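Transcriptional regulator, TetR family (Cytophaga hutchinsonii, PDB 3EUP) probably binds operator DNA as a dimer through an N-terminal helix-turn-helix domain and regulates transcription, as other TetR-family proteins do. Local coordinates at residues L168-G171 with A172-I175; Y187-E190 with S191-D194. All blocks are in the same frame, centred on the assembly; numbering follows the deposited sequence.

Contact 1 (168-171 with 172-175) and contact 2 (187-190 with 191-194) are two-turn stretches of the last two helices of the chain, 158-179 and 182-197, which follow each other and pack together in the C-terminal domain. Their centres lie about 11 Å apart, and they touch directly: Ala172 CB sits 3.6 Å from Phe189 CE2, and Leu168 CD1 comes to 3.8 Å from Leu192 CA. Val188 CG1 fits against Ala172 CB at 3.7 Å. Both stretches also meet the second subunit, consistent with the TetR-family pattern in which two such helices from each chain build the dimer interface. Contact 1 is wholly buried, whereas contact 2 is partly open to solvent.

Contact 1: residues L168-G171 with A172-I175; sequences LVEG and AILI
Ala172 N donates to Leu168 O at 2.9 Å, the first of four successive i to i+4 bonds that carry helix 158-179 through this buried stretch. Ile173 N to Val169 O follows at 3.0 Å with a straighter N-H...O angle of 162°; Leu174 N then binds Glu170 O, and Ile175 N binds Gly171 O at 3.1 Å. All four carbonyls of 168-171 are thereby supplied with a backbone N-H. Ile175 O is itself hydrogen-bonded to Thr179 OG1. With CG1 beside its backbone N (chi1 -70°), Ile175 also lays that atom 3.4 Å from Gly171 O. Glu170 and Ile173 run side by side; the glutamate bends at chi2 (-57°), and OE2 passes 3.9 Å from Ile173 CD1. That methyl also lies 4.3 Å from Val169 CG1. Around this part of the helix, Leu168 and Ala172 pack on Val188 of helix 182-197, Val169 and Glu170 meet Trp135 of helix 122-148, and Ile173 reaches Leu111 of helix 109-117. Another face meets the second subunit, where Leu168 packs on its own counterpart, Glu170 packs on Leu174 of the second subunit and Leu174 on its Glu170.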
loop_
_atom_site.group_PDB
_atom_site.type_symbol
_atom_site.label_atom_id
_atom_site.label_comp_id
_atom_site.label_asym_id
_atom_site.label_seq_id
_atom_site.Cartn_x
_atom_site.Cartn_y
_atom_site.Cartn_z
ATOM N N LEU A 168 -4.633 -1.082 9.162
ATOM C CA LEU A 168 -3.725 -2.008 9.779
ATOM C C LEU A 168 -3.470 -3.255 8.934
ATOM O O LEU A 168 -2.334 -3.730 8.885
ATOM C CB LEU A 168 -4.210 -2.397 11.163
ATOM C CG LEU A 168 -4.002 -1.379 12.287
ATOM C CD1 LEU A 168 -4.768 -1.867 13.564
ATOM C CD2 LEU A 168 -2.516 -1.167 12.532
ATOM N N VAL A 169 -4.503 -3.786 8.276
ATOM C CA VAL A 169 -4.349 -4.955 7.460
ATOM C C VAL A 169 -3.499 -4.633 6.212
ATOM O O VAL A 169 -2.520 -5.311 5.936
ATOM C CB VAL A 169 -5.710 -5.564 7.078
ATOM C CG1 VAL A 169 -5.543 -6.676 6.019
ATOM C CG2 VAL A 169 -6.399 -6.119 8.354
ATOM N N GLU A 170 -3.845 -3.554 5.513
ATOM C CA GLU A 170 -3.143 -3.177 4.318
ATOM C C GLU A 170 -1.701 -2.754 4.616
ATOM O O GLU A 170 -0.823 -3.059 3.848
ATOM C CB GLU A 170 -3.920 -2.103 3.570
ATOM C CG GLU A 170 -5.315 -2.579 3.155
ATOM C CD GLU A 170 -5.279 -3.829 2.287
ATOM O OE1 GLU A 170 -4.992 -3.715 1.058
ATOM O OE2 GLU A 170 -5.581 -4.918 2.832
ATOM N N GLY A 171 -1.488 -2.080 5.747
ATOM C CA GLY A 171 -0.168 -1.692 6.219
ATOM C C GLY A 171 0.685 -2.889 6.602
ATOM O O GLY A 171 1.887 -2.892 6.318
ATOM N N ALA A 172 0.063 -3.914 7.204
ATOM C CA ALA A 172 0.745 -5.164 7.529
ATOM C C ALA A 172 1.233 -5.813 6.249
ATOM O O ALA A 172 2.383 -6.186 6.171
ATOM C CB ALA A 172 -0.186 -6.148 8.373
ATOM N N ILE A 173 0.372 -5.893 5.228
ATOM C CA ILE A 173 0.733 -6.496 3.942
ATOM C C ILE A 173 1.918 -5.756 3.310
ATOM O O ILE A 173 2.904 -6.384 2.860
ATOM C CB ILE A 173 -0.476 -6.627 2.988
ATOM C CG1 ILE A 173 -1.551 -7.596 3.596
ATOM C CG2 ILE A 173 -0.004 -6.984 1.527
ATOM C CD1 ILE A 173 -2.859 -7.720 2.782
ATOM N N LEU A 174 1.870 -4.429 3.360
ATOM C CA LEU A 174 2.919 -3.578 2.792
ATOM C C LEU A 174 4.279 -3.857 3.395
ATOM O O LEU A 174 5.259 -4.006 2.675
ATOM C CB LEU A 174 2.586 -2.093 2.966
ATOM C CG LEU A 174 3.683 -1.148 2.455
ATOM C CD1 LEU A 174 3.776 -1.239 0.951
ATOM C CD2 LEU A 174 3.412 0.308 2.919
ATOM N N ILE A 175 4.320 -3.964 4.715
ATOM C CA ILE A 175 5.542 -4.255 5.429
ATOM C C ILE A 175 6.050 -5.652 5.073
ATOM O O ILE A 175 7.259 -5.887 4.793
ATOM C CB ILE A 175 5.298 -4.129 6.911
ATOM C CG1 ILE A 175 5.098 -2.653 7.272
ATOM C CG2 ILE A 175 6.454 -4.760 7.753
ATOM C CD1 ILE A 175 4.540 -2.397 8.698
#

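Contact 2: residues Y187-E190 with S191-D194; sequences YVFE and SLED
Leu192 N donates to Val188 O at 2.8 Å, the shortest bond in this alpha-helical stretch of helix 182-197, part of a TetR-type C-terminal domain. Ser191 N to Tyr187 O, Glu193 N to Phe189 O and Asp194 N to Glu190 O (3.0 Å) continue the i to i+4 pattern. Asp194 folds back over that last carbonyl: CG lies beside its own backbone N (chi1 -59°), bringing it within 3.3 Å of Glu190 O. The carboxylate cannot bond to this acceptor; OD2 instead forms a salt bridge with Lys160 of the second subunit, which also makes a weak, long ion pair with Glu190 OE2. The two acids, with OE2 and OD2 4.9 Å apart, thus face one lysine, whose charge probably eases their repulsion. Putting an alanine at Asp194 would probably take away the salt-bridge partner of Lys160 of the second subunit and leave its charge to the weaker, long pairing with Glu190. Ser191 OG and Ser164 OG of that subunit share a hydrogen bond. Phe189 packs on helix 91-96 and on Ala172 of helix 158-179, and Leu192 on Met165 of the latter; the two also touch each other: Leu192 CD2 meets the edge of the phenyl ring, near its plane, 4.3 Å from Phe189 CD1.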
loop_
_atom_site.group_PDB
_atom_site.type_symbol
_atom_site.label_atom_id
_atom_site.label_comp_id
_atom_site.label_asym_id
_atom_site.label_seq_id
_atom_site.Cartn_x
_atom_site.Cartn_y
_atom_site.Cartn_z
ATOM N N TYR A 187 3.694 -8.200 13.976
ATOM C CA TYR A 187 3.499 -7.136 14.983
ATOM C C TYR A 187 2.261 -6.273 14.684
ATOM O O TYR A 187 1.524 -5.900 15.599
ATOM C CB TYR A 187 4.708 -6.212 15.123
ATOM C CG TYR A 187 5.913 -6.856 15.725
ATOM C CD1 TYR A 187 5.944 -7.242 17.079
ATOM C CD2 TYR A 187 7.047 -7.061 14.965
ATOM C CE1 TYR A 187 7.077 -7.818 17.625
ATOM C CE2 TYR A 187 8.177 -7.634 15.504
ATOM C CZ TYR A 187 8.180 -8.021 16.833
ATOM O OH TYR A 187 9.310 -8.590 17.351
ATOM N N VAL A 188 1.970 -6.055 13.412
ATOM C CA VAL A 188 0.804 -5.229 13.045
ATOM C C VAL A 188 -0.513 -5.992 13.271
ATOM O O VAL A 188 -1.544 -5.425 13.729
ATOM C CB VAL A 188 0.949 -4.730 11.604
ATOM C CG1 VAL A 188 -0.229 -3.767 11.207
ATOM C CG2 VAL A 188 2.340 -4.063 11.437
ATOM N N PHE A 189 -0.509 -7.275 12.931
ATOM C CA PHE A 189 -1.683 -8.101 13.188
ATOM C C PHE A 189 -1.943 -8.182 14.685
ATOM O O PHE A 189 -3.111 -8.264 15.123
ATOM C CB PHE A 189 -1.499 -9.496 12.549
ATOM C CG PHE A 189 -1.675 -9.476 11.062
ATOM C CD1 PHE A 189 -2.915 -9.148 10.526
ATOM C CD2 PHE A 189 -0.646 -9.746 10.196
ATOM C CE1 PHE A 189 -3.110 -9.077 9.160
ATOM C CE2 PHE A 189 -0.843 -9.704 8.834
ATOM C CZ PHE A 189 -2.110 -9.362 8.310
ATOM N N GLU A 190 -0.867 -8.167 15.466
ATOM C CA GLU A 190 -0.992 -8.123 16.915
ATOM C C GLU A 190 -1.698 -6.814 17.361
ATOM O O GLU A 190 -2.588 -6.824 18.235
ATOM C CB GLU A 190 0.399 -8.262 17.561
ATOM C CG GLU A 190 0.380 -8.821 18.906
ATOM C CD GLU A 190 1.731 -8.662 19.634
ATOM O OE1 GLU A 190 2.809 -8.727 18.957
ATOM O OE2 GLU A 190 1.683 -8.425 20.879
ATOM N N SER A 191 -1.326 -5.690 16.762
ATOM C CA SER A 191 -2.034 -4.459 17.044
ATOM C C SER A 191 -3.468 -4.484 16.520
ATOM O O SER A 191 -4.282 -3.843 17.081
ATOM C CB SER A 191 -1.278 -3.231 16.492
ATOM O OG SER A 191 -0.087 -2.987 17.246
ATOM N N LEU A 192 -3.780 -5.173 15.433
ATOM C CA LEU A 192 -5.184 -5.316 15.058
ATOM C C LEU A 192 -5.976 -5.989 16.195
ATOM O O LEU A 192 -7.057 -5.538 16.560
ATOM C CB LEU A 192 -5.322 -6.136 13.798
ATOM C CG LEU A 192 -6.705 -6.353 13.205
ATOM C CD1 LEU A 192 -7.370 -5.014 12.754
ATOM C CD2 LEU A 192 -6.534 -7.280 12.025
ATOM N N GLU A 193 -5.443 -7.069 16.747
ATOM C CA GLU A 193 -6.069 -7.688 17.915
ATOM C C GLU A 193 -6.250 -6.719 19.086
ATOM O O GLU A 193 -7.301 -6.690 19.718
ATOM C CB GLU A 193 -5.234 -8.869 18.412
ATOM C CG GLU A 193 -5.396 -10.113 17.611
ATOM C CD GLU A 193 -5.384 -11.379 18.482
ATOM O OE1 GLU A 193 -4.915 -11.305 19.641
ATOM O OE2 GLU A 193 -5.851 -12.446 18.003
ATOM N N ASP A 194 -5.215 -5.954 19.407
ATOM C CA ASP A 194 -5.321 -4.945 20.474
ATOM C C ASP A 194 -6.451 -3.912 20.188
ATOM O O ASP A 194 -7.176 -3.510 21.094
ATOM C CB ASP A 194 -3.990 -4.208 20.669
ATOM C CG ASP A 194 -2.840 -5.151 21.035
ATOM O OD1 ASP A 194 -3.118 -6.231 21.606
ATOM O OD2 ASP A 194 -1.658 -4.830 20.763
#